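Local coordinates for extracellular invertase (Aspergillus kawachii, PDB 5XH8), which probably hydrolyses sucrose as a family 32 beta-fructofuranosidase and transfers the fructosyl unit to sugar acceptors, building fructooligosaccharides such as 1-kestose, at residues Pro229-Trp234 with Trp243-Glu248; Ile270-Ser275 with Asp288-Ser293. One frame throughout, in Å; residues are numbered along the deposited sequence.

Contact 1: residues Pro229-Trp234 with Trp243-Glu248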
loop_
_atom_site.group_PDB
_atom_site.type_symbol
_atom_site.label_atom_id
_atom_site.label_comp_id
_atom_site.label_asym_id
_atom_site.label_seq_id
_atom_site.Cartn_x
_atom_site.Cartn_y
_atom_site.Cartn_z
ATOM N N PRO A 229 -23.942 15.877 2.952
ATOM C CA PRO A 229 -23.557 16.669 1.786
ATOM C C PRO A 229 -22.534 17.744 2.127
ATOM O O PRO A 229 -22.569 18.303 3.233
ATOM C CB PRO A 229 -24.878 17.354 1.353
ATOM C CG PRO A 229 -25.948 16.515 1.932
ATOM C CD PRO A 229 -25.391 15.969 3.223
ATOM N N THR A 230 -21.655 18.035 1.176
ATOM C CA THR A 230 -20.605 19.037 1.344
ATOM C C THR A 230 -21.105 20.352 1.940
ATOM O O THR A 230 -21.976 21.009 1.379
ATOM C CB THR A 230 -19.930 19.351 -0.003
ATOM O OG1 THR A 230 -19.490 18.138 -0.603
ATOM C CG2 THR A 230 -18.756 20.258 0.176
ATOM N N ASN A 231 -20.535 20.719 3.084
ATOM C CA ASN A 231 -20.812 21.978 3.768
ATOM C C ASN A 231 -22.271 22.178 4.177
ATOM O O ASN A 231 -22.728 23.301 4.316
ATOM C CB ASN A 231 -20.293 23.172 2.959
ATOM C CG ASN A 231 -19.955 24.366 3.833
ATOM O OD1 ASN A 231 -19.662 24.234 5.021
ATOM N ND2 ASN A 231 -20.006 25.544 3.250
ATOM N N SER A 232 -22.968 21.074 4.421
ATOM C CA SER A 232 -24.284 21.101 4.993
ATOM C C SER A 232 -24.118 21.330 6.490
ATOM O O SER A 232 -22.983 21.393 7.016
ATOM C CB SER A 232 -25.024 19.788 4.687
ATOM O OG SER A 232 -24.295 18.647 5.117
ATOM N N THR A 233 -25.247 21.488 7.170
ATOM C CA THR A 233 -25.246 21.821 8.593
ATOM C C THR A 233 -26.428 21.179 9.334
ATOM O O THR A 233 -27.466 20.910 8.729
ATOM C CB THR A 233 -25.256 23.340 8.789
ATOM O OG1 THR A 233 -25.098 23.622 10.178
ATOM C CG2 THR A 233 -26.585 23.967 8.270
ATOM N N TRP A 234 -26.244 20.922 10.631
ATOM C CA TRP A 234 -27.333 20.499 11.515
ATOM C C TRP A 234 -28.252 21.704 11.758
ATOM O O TRP A 234 -27.773 22.801 12.133
ATOM C CB TRP A 234 -26.788 19.998 12.842
ATOM C CG TRP A 234 -27.816 19.464 13.762
ATOM C CD1 TRP A 234 -28.137 19.945 14.999
ATOM C CD2 TRP A 234 -28.685 18.359 13.517
ATOM N NE1 TRP A 234 -29.145 19.198 15.550
ATOM C CE2 TRP A 234 -29.503 18.212 14.666
ATOM C CE3 TRP A 234 -28.845 17.463 12.448
ATOM C CZ2 TRP A 234 -30.479 17.202 14.775
ATOM C CZ3 TRP A 234 -29.808 16.454 12.554
ATOM C CH2 TRP A 234 -30.614 16.334 13.714
ATOM N N TRP A 243 -21.253 20.647 9.115
ATOM C CA TRP A 243 -20.645 19.390 8.722
ATOM C C TRP A 243 -19.427 19.661 7.828
ATOM O O TRP A 243 -18.482 18.888 7.823
ATOM C CB TRP A 243 -21.651 18.486 8.005
ATOM C CG TRP A 243 -22.911 18.146 8.791
ATOM C CD1 TRP A 243 -24.202 18.174 8.314
ATOM C CD2 TRP A 243 -23.007 17.719 10.162
ATOM N NE1 TRP A 243 -25.091 17.784 9.295
ATOM C CE2 TRP A 243 -24.390 17.502 10.438
ATOM C CE3 TRP A 243 -22.072 17.502 11.191
ATOM C CZ2 TRP A 243 -24.843 17.070 11.689
ATOM C CZ3 TRP A 243 -22.522 17.080 12.438
ATOM C CH2 TRP A 243 -23.895 16.863 12.680
ATOM N N ALA A 244 -19.484 20.754 7.067
ATOM C CA ALA A 244 -18.323 21.359 6.453
ATOM C C ALA A 244 -17.703 20.443 5.383
ATOM O O ALA A 244 -18.432 19.638 4.759
ATOM C CB ALA A 244 -17.333 21.809 7.530
ATOM N N PHE A 245 -16.395 20.543 5.145
ATOM C CA PHE A 245 -15.807 19.889 3.959
ATOM C C PHE A 245 -15.127 18.555 4.180
ATOM O O PHE A 245 -14.800 17.865 3.216
ATOM C CB PHE A 245 -14.867 20.849 3.286
ATOM C CG PHE A 245 -15.556 22.067 2.718
ATOM C CD1 PHE A 245 -15.789 23.184 3.507
ATOM C CD2 PHE A 245 -15.958 22.096 1.385
ATOM C CE1 PHE A 245 -16.405 24.315 2.985
ATOM C CE2 PHE A 245 -16.586 23.224 0.848
ATOM C CZ PHE A 245 -16.805 24.336 1.649
ATOM N N ASN A 246 -14.906 18.182 5.437
ATOM C CA ASN A 246 -14.183 16.948 5.765
ATOM C C ASN A 246 -14.354 16.666 7.250
ATOM O O ASN A 246 -14.354 17.592 8.035
ATOM C CB ASN A 246 -12.693 17.118 5.422
ATOM C CG ASN A 246 -11.920 15.830 5.550
ATOM O OD1 ASN A 246 -12.176 14.862 4.832
ATOM N ND2 ASN A 246 -10.962 15.812 6.463
ATOM N N PHE A 247 -14.542 15.400 7.621
ATOM C CA PHE A 247 -14.547 14.986 9.019
ATOM C C PHE A 247 -13.152 14.465 9.436
ATOM O O PHE A 247 -12.481 13.792 8.654
ATOM C CB PHE A 247 -15.539 13.845 9.290
ATOM C CG PHE A 247 -17.009 14.216 9.209
ATOM C CD1 PHE A 247 -17.468 15.536 9.274
ATOM C CD2 PHE A 247 -17.945 13.195 9.101
ATOM C CE1 PHE A 247 -18.828 15.817 9.194
ATOM C CE2 PHE A 247 -19.313 13.478 9.030
ATOM C CZ PHE A 247 -19.745 14.790 9.088
ATOM N N GLU A 248 -12.778 14.765 10.686
ATOM C CA GLU A 248 -11.510 14.353 11.302
ATOM C C GLU A 248 -11.798 13.761 12.688
ATOM O O GLU A 248 -12.840 14.051 13.299
ATOM C CB GLU A 248 -10.582 15.561 11.434
ATOM C CG GLU A 248 -10.217 16.221 10.091
ATOM C CD GLU A 248 -8.978 17.074 10.190
ATOM O OE1 GLU A 248 -9.102 18.239 10.650
ATOM O OE2 GLU A 248 -7.868 16.549 9.866
HETATM O O HOH W 1 -27.905 17.725 8.561
#

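Contact 2: residues Ile270-Ser275 with Asp288-Ser293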
loop_
_atom_site.group_PDB
_atom_site.type_symbol
_atom_site.label_atom_id
_atom_site.label_comp_id
_atom_site.label_asym_id
_atom_site.label_seq_id
_atom_site.Cartn_x
_atom_site.Cartn_y
_atom_site.Cartn_z
ATOM N N ILE A 270 -16.494 14.537 16.441
ATOM C CA ILE A 270 -15.756 14.767 15.199
ATOM C C ILE A 270 -15.252 16.171 15.156
ATOM O O ILE A 270 -15.879 17.061 15.709
ATOM C CB ILE A 270 -16.620 14.610 13.930
ATOM C CG1 ILE A 270 -17.995 15.273 14.110
ATOM C CG2 ILE A 270 -16.795 13.147 13.607
ATOM C CD1 ILE A 270 -18.654 15.577 12.796
ATOM N N GLY A 271 -14.122 16.353 14.483
ATOM C CA GLY A 271 -13.697 17.655 14.011
ATOM C C GLY A 271 -14.273 17.840 12.617
ATOM O O GLY A 271 -14.302 16.901 11.823
ATOM N N THR A 272 -14.731 19.046 12.305
ATOM C CA THR A 272 -15.103 19.363 10.928
ATOM C C THR A 272 -14.240 20.503 10.416
ATOM O O THR A 272 -13.978 21.471 11.137
ATOM C CB THR A 272 -16.621 19.689 10.770
ATOM O OG1 THR A 272 -16.913 21.013 11.216
ATOM C CG2 THR A 272 -17.443 18.718 11.526
ATOM N N GLU A 273 -13.789 20.359 9.167
ATOM C CA GLU A 273 -12.923 21.323 8.512
ATOM C C GLU A 273 -13.775 22.234 7.625
ATOM O O GLU A 273 -14.303 21.794 6.595
ATOM C CB GLU A 273 -11.853 20.624 7.672
ATOM C CG GLU A 273 -10.921 19.727 8.471
ATOM C CD GLU A 273 -9.662 19.400 7.693
ATOM O OE1 GLU A 273 -8.821 20.319 7.523
ATOM O OE2 GLU A 273 -9.555 18.251 7.215
ATOM N N GLY A 274 -13.893 23.493 8.050
ATOM C CA GLY A 274 -14.688 24.508 7.369
ATOM C C GLY A 274 -13.889 25.548 6.618
ATOM O O GLY A 274 -12.652 25.661 6.747
ATOM N N SER A 275 -14.624 26.314 5.821
ATOM C CA SER A 275 -14.047 27.311 4.937
ATOM C C SER A 275 -15.109 28.332 4.588
ATOM O O SER A 275 -16.274 27.979 4.519
ATOM C CB SER A 275 -13.603 26.634 3.651
ATOM O OG SER A 275 -12.882 27.519 2.812
ATOM N N ASP A 288 -14.330 23.167 13.785
ATOM C CA ASP A 288 -15.425 22.910 14.737
ATOM C C ASP A 288 -15.264 21.575 15.473
ATOM O O ASP A 288 -15.038 20.566 14.822
ATOM C CB ASP A 288 -16.775 22.881 14.015
ATOM C CG ASP A 288 -17.254 24.254 13.583
ATOM O OD1 ASP A 288 -16.756 25.287 14.108
ATOM O OD2 ASP A 288 -18.142 24.269 12.700
ATOM N N MET A 289 -15.408 21.586 16.810
ATOM C CA MET A 289 -15.255 20.410 17.665
ATOM C C MET A 289 -16.631 19.963 18.146
ATOM O O MET A 289 -17.130 20.408 19.200
ATOM C CB MET A 289 -14.343 20.691 18.852
ATOM C CG MET A 289 -13.917 19.457 19.645
ATOM S SD MET A 289 -13.270 18.107 18.629
ATOM C CE MET A 289 -14.571 16.872 18.712
ATOM N N LEU A 290 -17.235 19.082 17.358
ATOM C CA LEU A 290 -18.648 18.700 17.528
ATOM C C LEU A 290 -18.869 17.350 18.217
ATOM O O LEU A 290 -18.001 16.462 18.194
ATOM C CB LEU A 290 -19.332 18.690 16.161
ATOM C CG LEU A 290 -19.209 19.908 15.262
ATOM C CD1 LEU A 290 -19.939 19.677 13.939
ATOM C CD2 LEU A 290 -19.763 21.134 15.952
ATOM N N TRP A 291 -20.039 17.227 18.855
ATOM C CA TRP A 291 -20.606 15.941 19.286
ATOM C C TRP A 291 -21.955 15.757 18.587
ATOM O O TRP A 291 -22.604 16.742 18.185
ATOM C CB TRP A 291 -20.758 15.839 20.813
ATOM C CG TRP A 291 -21.815 16.773 21.412
ATOM C CD1 TRP A 291 -21.588 17.988 21.975
ATOM C CD2 TRP A 291 -23.237 16.550 21.493
ATOM N NE1 TRP A 291 -22.765 18.545 22.414
ATOM C CE2 TRP A 291 -23.800 17.691 22.135
ATOM C CE3 TRP A 291 -24.092 15.499 21.097
ATOM C CZ2 TRP A 291 -25.194 17.831 22.379
ATOM C CZ3 TRP A 291 -25.497 15.636 21.340
ATOM C CH2 TRP A 291 -26.019 16.802 21.971
ATOM N N VAL A 292 -22.350 14.496 18.412
ATOM C CA VAL A 292 -23.577 14.146 17.678
ATOM C C VAL A 292 -24.172 12.898 18.274
ATOM O O VAL A 292 -23.460 11.907 18.475
ATOM C CB VAL A 292 -23.326 13.859 16.184
ATOM C CG1 VAL A 292 -24.650 13.745 15.420
ATOM C CG2 VAL A 292 -22.472 14.939 15.556
ATOM N N SER A 293 -25.479 12.962 18.559
ATOM C CA SER A 293 -26.260 11.807 19.014
ATOM C C SER A 293 -26.994 11.256 17.813
ATOM O O SER A 293 -27.399 12.010 16.949
ATOM C CB SER A 293 -27.294 12.240 20.071
ATOM O OG SER A 293 -28.096 11.137 20.467
#

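Contact 1: residues Pro229-Trp234 with Trp243-Glu248
Trp243 meets the loop 229-234 through both its backbone and its indole. Its amide N donates to Ser232 O at 2.8 Å. The indole carries CD1 to within 3.2 Å of Ser232 OG, which lies at the ring edge near its plane, while Trp234 N meets the ring obliquely, 3.6 Å from Trp243 NE1. Farther along, CZ2 packs on Trp234 CB at 3.7 Å, and a water bridges Trp243 NE1 to Thr233 O. Ala244 takes part through its carbonyl: Asn231 N reaches Ala244 O at 2.9 Å, from well above the carbonyl plane. Phe245 then turns its ring back to the loop. Asn231 CB stands over one face, 4.2 Å from the ring centroid, in a CH-pi contact, with the Asn231 amide inclined 27° to the ring. Thr230 CG2 comes obliquely to Phe245 CD2 at 3.6 Å, and Trp125 stacks on the same phenyl ring. The type II turn Pro229-Ser232 is gripped from within: Pro229 O accepts from Ser232 N and from Ser232 OG, poised between backbone N and carbonyl carbon (chi1 55°). Two backbone bonds thus fix the turn against 243-245, while the aromatic rings add mainly van der Waals contact and a water serves the indole N-H.

Contact 2: residues Ile270-Ser275 with Asp288-Ser293
The segments 270-274 and 288-293, parts of strands 265-274 and 286-298, run antiparallel, the axes of these short pieces 4.9 Å apart at closest approach and their directions 137° apart, a marked twist. Ile270 with Leu290 and Thr272 with Asp288 are hydrogen-bonded pairs, and Gly271 with Met289 is the non-hydrogen-bonded pair between them. In the first pair Leu290 N donates to Ile270 O at 2.9 Å, and Ile270 N returns a bond to Leu290 O. In the second, Thr272 N reaches Asp288 O at 3.0 Å and Asp288 N bonds back to Thr272 O. Asp288 O also receives a CA-H contact from Gly271 CA at 3.3 Å.

Ile270, Thr272, Asp288 and Leu290 share one face of the sheet. There Thr272 CG2 meets Leu290 CD1 at 3.6 Å, the two side chains crossing at about a right angle, and Ile270 CG1 packs more loosely on Leu290 CB. Thr272 OG1 lies 3.4 Å from Asp288 CB but bonds to Arg242 O, while Asp288 OD2 takes the N-H of Arg242. On the other face Met289, with CG anti to the backbone N (chi1 -169°) and the chain folded at chi2 (50°), brings its CE to 3.3 Å from Ile270 O. This twisted antiparallel hairpin pairs neighbouring strands within one blade of the beta-propeller that forms the family 32 catalytic domain.

The two contacts, with centres about 8 Å apart, follow one another along the chain and join in one antiparallel sheet, where strand 247-248 neighbours strand 265-274. Two probable backbone hydrogen bonds connect them: Phe245 N to Glu273 O at 2.8 Å and Glu248 N to Gly271 O at 2.9 Å. The Trp243 side chain of contact 1 also touches Leu290 and Val292 of contact 2, so the indole lies between the loop 229-234 and the hairpin. The sodium ion, bound by His287, Gly315, Phe316 and Ser318, is nearer contact 2: about 5 Å from the Met289 side chain, against about 11 Å from that of Ala244. A glycerol, probably from the crystallisation liquor, hydrogen-bonds weakly to Thr230 OG1.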